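Long-range contacts in Nrps/pks (Streptomyces albus, PDB 4OPE), which probably catalyses decarboxylative, carbon-carbon bond-forming chain extension as a ketosynthase domain of the AT-less oxazolomycin polyketide synthase: residues G60-K65 with Q214-G219; A486-R491 with V563-Y568. All blocks are in the same frame, centred on the assembly; numbering follows the deposited sequence.

Interaction 1: residues G60-K65 with Q214-G219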
ATOM      1  N   GLY A  60      17.456  12.191  23.553  1.00 55.23           N
ATOM      2  CA  GLY A  60      18.145  11.159  22.774  1.00 55.64           C
ATOM      3  C   GLY A  60      18.115   9.795  23.435  1.00 55.98           C
ATOM      4  O   GLY A  60      19.015   8.944  23.233  1.00 51.76           O
ATOM      5  N   LYS A  61      17.041   9.591  24.201  1.00 55.58           N
ATOM      6  CA  LYS A  61      16.877   8.429  25.060  1.00 54.10           C
ATOM      7  C   LYS A  61      15.441   7.864  25.046  1.00 51.66           C
ATOM      8  O   LYS A  61      14.461   8.567  24.768  1.00 51.71           O
ATOM      9  CB  LYS A  61      17.268   8.812  26.492  1.00 53.54           C
ATOM     10  CG  LYS A  61      18.743   9.035  26.688  1.00 54.67           C
ATOM     11  CD  LYS A  61      19.488   7.837  26.147  1.00 57.31           C
ATOM     12  CE  LYS A  61      20.868   7.711  26.740  1.00 59.97           C
ATOM     13  NZ  LYS A  61      21.755   7.210  25.670  1.00 61.28           N
ATOM     14  N   ALA A  62      15.332   6.584  25.373  1.00 47.90           N
ATOM     15  CA  ALA A  62      14.043   5.972  25.539  1.00 46.56           C
ATOM     16  C   ALA A  62      13.751   5.797  27.010  1.00 43.74           C
ATOM     17  O   ALA A  62      14.580   5.332  27.742  1.00 45.44           O
ATOM     18  CB  ALA A  62      13.995   4.637  24.805  1.00 47.13           C
ATOM     19  N   TYR A  63      12.567   6.180  27.447  1.00 43.31           N
ATOM     20  CA  TYR A  63      12.231   6.082  28.884  1.00 44.46           C
ATOM     21  C   TYR A  63      11.430   4.778  29.210  1.00 45.41           C
ATOM     22  O   TYR A  63      10.890   4.611  30.306  1.00 43.35           O
ATOM     23  CB  TYR A  63      11.468   7.342  29.316  1.00 43.19           C
ATOM     24  CG  TYR A  63      10.246   7.618  28.472  1.00 41.87           C
ATOM     25  CD1 TYR A  63       9.060   6.988  28.731  1.00 42.10           C
ATOM     26  CD2 TYR A  63      10.281   8.516  27.426  1.00 42.04           C
ATOM     27  CE1 TYR A  63       7.929   7.232  27.960  1.00 42.71           C
ATOM     28  CE2 TYR A  63       9.165   8.773  26.644  1.00 40.89           C
ATOM     29  CZ  TYR A  63       7.981   8.122  26.905  1.00 42.87           C
ATOM     30  OH  TYR A  63       6.833   8.350  26.129  1.00 42.57           O
ATOM     31  N   ALA A  64      11.340   3.868  28.238  1.00 46.08           N
ATOM     32  CA  ALA A  64      10.711   2.584  28.457  1.00 45.96           C
ATOM     33  C   ALA A  64      11.519   1.510  27.755  1.00 46.49           C
ATOM     34  O   ALA A  64      12.312   1.791  26.838  1.00 44.63           O
ATOM     35  CB  ALA A  64       9.266   2.595  27.964  1.00 46.33           C
ATOM     36  N   LYS A  65      11.269   0.276  28.190  1.00 47.11           N
ATOM     37  CA  LYS A  65      12.110  -0.861  27.884  1.00 47.20           C
ATOM     38  C   LYS A  65      11.313  -2.154  27.647  1.00 47.33           C
ATOM     39  O   LYS A  65      11.842  -3.254  27.825  1.00 49.08           O
ATOM     40  CB  LYS A  65      13.065  -1.054  29.046  1.00 47.93           C
ATOM     41  CG  LYS A  65      12.364  -1.057  30.391  1.00 50.57           C
ATOM     42  CD  LYS A  65      13.322  -1.409  31.509  1.00 53.60           C
ATOM     43  CE  LYS A  65      12.602  -1.462  32.838  1.00 56.54           C
ATOM     44  NZ  LYS A  65      13.422  -2.131  33.883  1.00 60.42           N
ATOM     45  N   GLN A 214      12.743   7.044  18.331  1.00 44.28           N
ATOM     46  CA  GLN A 214      11.703   7.789  17.625  1.00 44.44           C
ATOM     47  C   GLN A 214      10.414   7.861  18.475  1.00 42.17           C
ATOM     48  O   GLN A 214       9.828   8.919  18.658  1.00 40.82           O
ATOM     49  CB  GLN A 214      11.429   7.072  16.313  1.00 48.11           C
ATOM     50  CG  GLN A 214      11.343   7.907  15.077  1.00 52.05           C
ATOM     51  CD  GLN A 214      11.420   7.063  13.804  1.00 61.79           C
ATOM     52  OE1 GLN A 214      11.253   5.812  13.812  1.00 66.06           O
ATOM     53  NE2 GLN A 214      11.681   7.745  12.682  1.00 66.00           N
ATOM     54  N   LEU A 215       9.968   6.737  19.020  1.00 40.79           N
ATOM     55  CA  LEU A 215       8.725   6.769  19.751  1.00 39.94           C
ATOM     56  C   LEU A 215       8.920   7.503  21.112  1.00 39.75           C
ATOM     57  O   LEU A 215       8.010   8.191  21.579  1.00 37.53           O
ATOM     58  CB  LEU A 215       8.120   5.357  19.930  1.00 38.21           C
ATOM     59  CG  LEU A 215       7.558   4.617  18.696  1.00 38.40           C
ATOM     60  CD1 LEU A 215       7.073   3.223  19.081  1.00 37.69           C
ATOM     61  CD2 LEU A 215       6.450   5.347  17.951  1.00 36.94           C
ATOM     62  N   ALA A 216      10.078   7.354  21.748  1.00 38.22           N
ATOM     63  CA  ALA A 216      10.277   8.030  23.039  1.00 41.39           C
ATOM     64  C   ALA A 216      10.294   9.527  22.838  1.00 41.99           C
ATOM     65  O   ALA A 216       9.630  10.251  23.535  1.00 43.54           O
ATOM     66  CB  ALA A 216      11.557   7.581  23.722  1.00 42.33           C
ATOM     67  N   LYS A 217      10.992   9.973  21.814  1.00 43.63           N
ATOM     68  CA  LYS A 217      11.014  11.379  21.477  1.00 46.50           C
ATOM     69  C   LYS A 217       9.622  11.999  21.338  1.00 45.68           C
ATOM     70  O   LYS A 217       9.401  13.112  21.792  1.00 47.18           O
ATOM     71  CB  LYS A 217      11.844  11.608  20.209  1.00 48.75           C
ATOM     72  CG  LYS A 217      12.213  13.057  19.989  1.00 50.50           C
ATOM     73  CD  LYS A 217      12.199  13.446  18.515  1.00 55.49           C
ATOM     74  CE  LYS A 217      12.097  14.963  18.321  1.00 57.94           C
ATOM     75  NZ  LYS A 217      13.161  15.655  19.121  1.00 61.02           N
ATOM     76  N   GLY A 218       8.688  11.289  20.718  1.00 44.49           N
ATOM     77  CA  GLY A 218       7.322  11.798  20.542  1.00 43.01           C
ATOM     78  C   GLY A 218       6.388  11.525  21.716  1.00 43.54           C
ATOM     79  O   GLY A 218       5.181  11.791  21.618  1.00 44.67           O
ATOM     80  N   GLY A 219       6.930  11.019  22.835  1.00 41.65           N
ATOM     81  CA  GLY A 219       6.110  10.657  23.982  1.00 41.50           C
ATOM     82  C   GLY A 219       5.075   9.543  23.742  1.00 42.15           C
ATOM     83  O   GLY A 219       4.119   9.411  24.493  1.00 41.07           O
TER
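Ala216, in the last turn of helix 210-217, points its methyl at the loop 60-65 and meets backbone more than side chain. Its CB lies 3.2 Å from Lys61 O and 3.5 Å from Ala62 CA, while Ala62 comes alongside with its own methyl, CB to CB 4.0 Å. The CA atoms of Ala62 and Ala216, 5.0 Å apart, mark the closest approach of the two backbones. Tyr63 extends the contact toward the helix end. Its CG sits between the backbone N and the carbonyl carbon (chi1 55°), which brings the ring, although its CB sets off alongside the helix, back to the helix end. The ring arrives with one edge: CE2 is 3.5 Å from Ala216 O, which lies near the ring plane, and CD2 is 4.0 Å from Ala216 CB. Beyond the edge, OH reaches 3.2 Å from Gly219 C, but its hydrogen bond goes past this residue to Leu221 O. Replacing Tyr63 by a leucine would remove the ring edge and hydroxyl and would probably leave Leu221 O without this partner and the end of the helix less firmly held against the loop. That end is a Schellman motif: Gly219, with positive phi (62°), is the C-prime residue, Gly219 N bonds to Ala216 O at 2.9 Å, and the backbone N after Gly219 turns back to Leu215 O. The tyrosine edge thus rests on the helix-ending turn itself. Backbone hydrogen bonds between Ala62 and both Phe51 and Asp53 tie the loop to the preceding chain, and it runs on into strand 66-67. Helix 210-217, which follows sheet strand 197-204, also meets the second subunit, whose Thr148 and Ala146 pack on Gln214 and Lys217.

Interaction 2: residues A486-R491 with V563-Y568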
ATOM      1  N   ALA A 486      -8.881 -36.282   6.939  1.00 34.55           N
ATOM      2  CA  ALA A 486      -9.280 -35.453   5.798  1.00 36.14           C
ATOM      3  C   ALA A 486      -8.377 -34.223   5.696  1.00 36.72           C
ATOM      4  O   ALA A 486      -7.897 -33.898   4.622  1.00 37.18           O
ATOM      5  CB  ALA A 486     -10.749 -35.036   5.875  1.00 35.41           C
ATOM      6  N   THR A 487      -8.129 -33.583   6.830  1.00 35.42           N
ATOM      7  CA  THR A 487      -7.415 -32.341   6.850  1.00 35.94           C
ATOM      8  C   THR A 487      -6.007 -32.501   6.294  1.00 37.00           C
ATOM      9  O   THR A 487      -5.561 -31.708   5.452  1.00 39.75           O
ATOM     10  CB  THR A 487      -7.381 -31.778   8.279  1.00 35.76           C
ATOM     11  OG1 THR A 487      -8.715 -31.349   8.642  1.00 35.62           O
ATOM     12  CG2 THR A 487      -6.402 -30.623   8.396  1.00 34.58           C
ATOM     13  N   LEU A 488      -5.333 -33.554   6.719  1.00 35.58           N
ATOM     14  CA  LEU A 488      -3.966 -33.807   6.308  1.00 34.57           C
ATOM     15  C   LEU A 488      -3.852 -34.113   4.831  1.00 36.17           C
ATOM     16  O   LEU A 488      -2.864 -33.776   4.192  1.00 34.44           O
ATOM     17  CB  LEU A 488      -3.380 -34.951   7.119  1.00 34.47           C
ATOM     18  CG  LEU A 488      -3.155 -34.578   8.594  1.00 33.10           C
ATOM     19  CD1 LEU A 488      -2.984 -35.828   9.434  1.00 33.83           C
ATOM     20  CD2 LEU A 488      -1.978 -33.625   8.764  1.00 32.29           C
ATOM     21  N   LEU A 489      -4.897 -34.700   4.276  1.00 38.20           N
ATOM     22  CA  LEU A 489      -4.909 -35.003   2.855  1.00 38.13           C
ATOM     23  C   LEU A 489      -5.169 -33.777   1.976  1.00 37.86           C
ATOM     24  O   LEU A 489      -5.085 -33.871   0.739  1.00 39.84           O
ATOM     25  CB  LEU A 489      -5.923 -36.087   2.551  1.00 38.52           C
ATOM     26  CG  LEU A 489      -5.568 -37.412   3.223  1.00 40.37           C
ATOM     27  CD1 LEU A 489      -6.695 -38.427   3.056  1.00 41.28           C
ATOM     28  CD2 LEU A 489      -4.254 -37.915   2.632  1.00 40.78           C
ATOM     29  N   THR A 490      -5.442 -32.631   2.573  1.00 34.46           N
ATOM     30  CA  THR A 490      -5.520 -31.429   1.760  1.00 34.67           C
ATOM     31  C   THR A 490      -4.171 -30.739   1.677  1.00 35.39           C
ATOM     32  O   THR A 490      -3.992 -29.796   0.898  1.00 36.35           O
ATOM     33  CB  THR A 490      -6.493 -30.425   2.347  1.00 33.76           C
ATOM     34  OG1 THR A 490      -5.894 -29.833   3.521  1.00 32.88           O
ATOM     35  CG2 THR A 490      -7.792 -31.119   2.666  1.00 31.77           C
ATOM     36  N   ARG A 491      -3.220 -31.211   2.465  1.00 34.33           N
ATOM     37  CA  ARG A 491      -1.935 -30.570   2.490  1.00 35.72           C
ATOM     38  C   ARG A 491      -1.034 -30.957   1.352  1.00 35.65           C
ATOM     39  O   ARG A 491      -0.996 -32.092   0.924  1.00 39.53           O
ATOM     40  CB  ARG A 491      -1.240 -30.875   3.815  1.00 37.41           C
ATOM     41  CG  ARG A 491      -1.905 -30.132   4.958  1.00 37.54           C
ATOM     42  CD  ARG A 491      -1.069 -30.202   6.217  1.00 37.71           C
ATOM     43  NE  ARG A 491      -1.778 -29.536   7.291  1.00 37.66           N
ATOM     44  CZ  ARG A 491      -1.264 -29.270   8.471  1.00 37.45           C
ATOM     45  NH1 ARG A 491       0.002 -29.640   8.772  1.00 38.77           N
ATOM     46  NH2 ARG A 491      -2.041 -28.656   9.349  1.00 35.19           N
ATOM     47  N   VAL A 563     -10.578 -29.865  10.757  1.00 47.71           N
ATOM     48  CA  VAL A 563     -10.037 -29.377  12.000  1.00 46.16           C
ATOM     49  C   VAL A 563      -8.692 -28.752  11.739  1.00 44.25           C
ATOM     50  O   VAL A 563      -8.048 -28.989  10.711  1.00 47.12           O
ATOM     51  CB  VAL A 563      -9.893 -30.494  13.038  1.00 49.06           C
ATOM     52  CG1 VAL A 563     -11.273 -31.036  13.353  1.00 53.62           C
ATOM     53  CG2 VAL A 563      -8.996 -31.624  12.558  1.00 46.35           C
ATOM     54  N   SER A 564      -8.271 -27.952  12.687  1.00 41.44           N
ATOM     55  CA  SER A 564      -7.021 -27.236  12.596  1.00 38.90           C
ATOM     56  C   SER A 564      -6.001 -28.073  13.272  1.00 38.45           C
ATOM     57  O   SER A 564      -6.164 -28.392  14.440  1.00 43.62           O
ATOM     58  CB  SER A 564      -7.167 -25.977  13.391  1.00 39.54           C
ATOM     59  OG  SER A 564      -8.245 -25.214  12.900  1.00 45.26           O
ATOM     60  N   LEU A 565      -4.958 -28.448  12.551  1.00 36.69           N
ATOM     61  CA  LEU A 565      -3.859 -29.231  13.093  1.00 35.80           C
ATOM     62  C   LEU A 565      -2.598 -28.429  12.985  1.00 34.70           C
ATOM     63  O   LEU A 565      -2.486 -27.550  12.129  1.00 36.12           O
ATOM     64  CB  LEU A 565      -3.664 -30.510  12.293  1.00 38.10           C
ATOM     65  CG  LEU A 565      -4.902 -31.410  12.146  1.00 40.49           C
ATOM     66  CD1 LEU A 565      -4.785 -32.318  10.948  1.00 41.77           C
ATOM     67  CD2 LEU A 565      -5.143 -32.243  13.402  1.00 40.30           C
ATOM     68  N   PRO A 566      -1.599 -28.751  13.814  1.00 32.13           N
ATOM     69  CA  PRO A 566      -0.383 -27.978  13.755  1.00 30.79           C
ATOM     70  C   PRO A 566       0.157 -27.845  12.331  1.00 32.37           C
ATOM     71  O   PRO A 566       0.111 -28.796  11.546  1.00 35.50           O
ATOM     72  CB  PRO A 566       0.552 -28.752  14.634  1.00 30.86           C
ATOM     73  CG  PRO A 566      -0.341 -29.460  15.605  1.00 31.74           C
ATOM     74  CD  PRO A 566      -1.576 -29.791  14.846  1.00 31.31           C
ATOM     75  N   GLY A 567       0.662 -26.672  11.998  1.00 32.95           N
ATOM     76  CA  GLY A 567       1.157 -26.405  10.664  1.00 34.52           C
ATOM     77  C   GLY A 567       2.579 -26.917  10.452  1.00 35.80           C
ATOM     78  O   GLY A 567       3.230 -27.366  11.397  1.00 34.90           O
ATOM     79  N   TYR A 568       3.051 -26.847   9.203  1.00 35.10           N
ATOM     80  CA  TYR A 568       4.364 -27.359   8.846  1.00 35.78           C
ATOM     81  C   TYR A 568       5.452 -26.763   9.739  1.00 35.21           C
ATOM     82  O   TYR A 568       5.524 -25.570   9.889  1.00 32.25           O
ATOM     83  CB  TYR A 568       4.676 -27.002   7.391  1.00 37.37           C
ATOM     84  CG  TYR A 568       5.965 -27.585   6.889  1.00 37.67           C
ATOM     85  CD1 TYR A 568       6.024 -28.886   6.459  1.00 39.63           C
ATOM     86  CD2 TYR A 568       7.115 -26.837   6.820  1.00 40.07           C
ATOM     87  CE1 TYR A 568       7.185 -29.427   5.947  1.00 38.88           C
ATOM     88  CE2 TYR A 568       8.298 -27.381   6.351  1.00 39.64           C
ATOM     89  CZ  TYR A 568       8.317 -28.692   5.926  1.00 39.16           C
ATOM     90  OH  TYR A 568       9.452 -29.283   5.461  1.00 38.20           O
TER
HETATM   91  O   HOH W   1      -4.925 -27.461   9.666  1.00 33.68           O
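Thr487 and Arg491 each turn a polar group onto the strand-like segment 563-568 through the same first torsion. In Thr487 (chi1 -70°) OG1 stands anti to the carbonyl carbon and CG2 anti to the backbone N, so the hydroxyl reaches Val563 while the methyl is left for Leu565. In Arg491 CG is likewise anti to the carbonyl carbon, and the chain, extended from CG to NE, carries the guanidinium across to the backbone of Leu565 and Pro566. Val563 N donates to Thr487 OG1 at 3.2 Å in a nearly straight bond (172°); the hydroxyl also bonds to Ala483 O, one turn back in its helix. The guanidinium works end-on: NH1 at 2.9 Å and NH2 at 3.1 Å both grip Pro566 O. NH1 approaches in the carbonyl plane, whereas NH2 comes from well above it. NH2 also bonds Leu565 O at 3.0 Å, again from above that carbonyl's plane, and water 1, which accepts from Leu565 N too. All three acceptors lie at the guanidinium edge, fixing its rotation, and Leu488 CD2 sits over one face, offset toward the rim. Between the two polar grips Leu565 inserts CD1, 3.5 Å from Thr487 CG2 and 3.6 Å from Leu488 CG, its side chain crossing that of Leu488 at about a right angle. Phe471 of helix 458-473 also packs on Leu565. The arrangement, an arginine clamping the successive carbonyls of Leu565 and Pro566, joins the C-terminal extension to a returning tail. The sequence Leu565-Pro566-Gly567-Tyr568 leading to Phe570 is consistent with a counterpart of the post-AT linker that, in synthases with an integral acyltransferase, wraps back over the ketosynthase.

In the fold
The two interactions share no secondary-structure element; their centres are 44 Å apart, on opposite sides of the chain's centre. Both are partly buried. Interaction 1 lies farther out, about 28 Å from the chain's centre against about 17 Å for interaction 2, and the second subunit comes within reach of it; neither segment of interaction 2 touches another chain. Interaction 1 stays within the N-terminal ketosynthase region and depends on methyl and ring-edge packing, its polar tie lying just beyond the segments. Interaction 2 joins the C-terminal extension to the later tail, and there hydrogen bonds from side chains to backbone flank a small leucine-lined apolar patch.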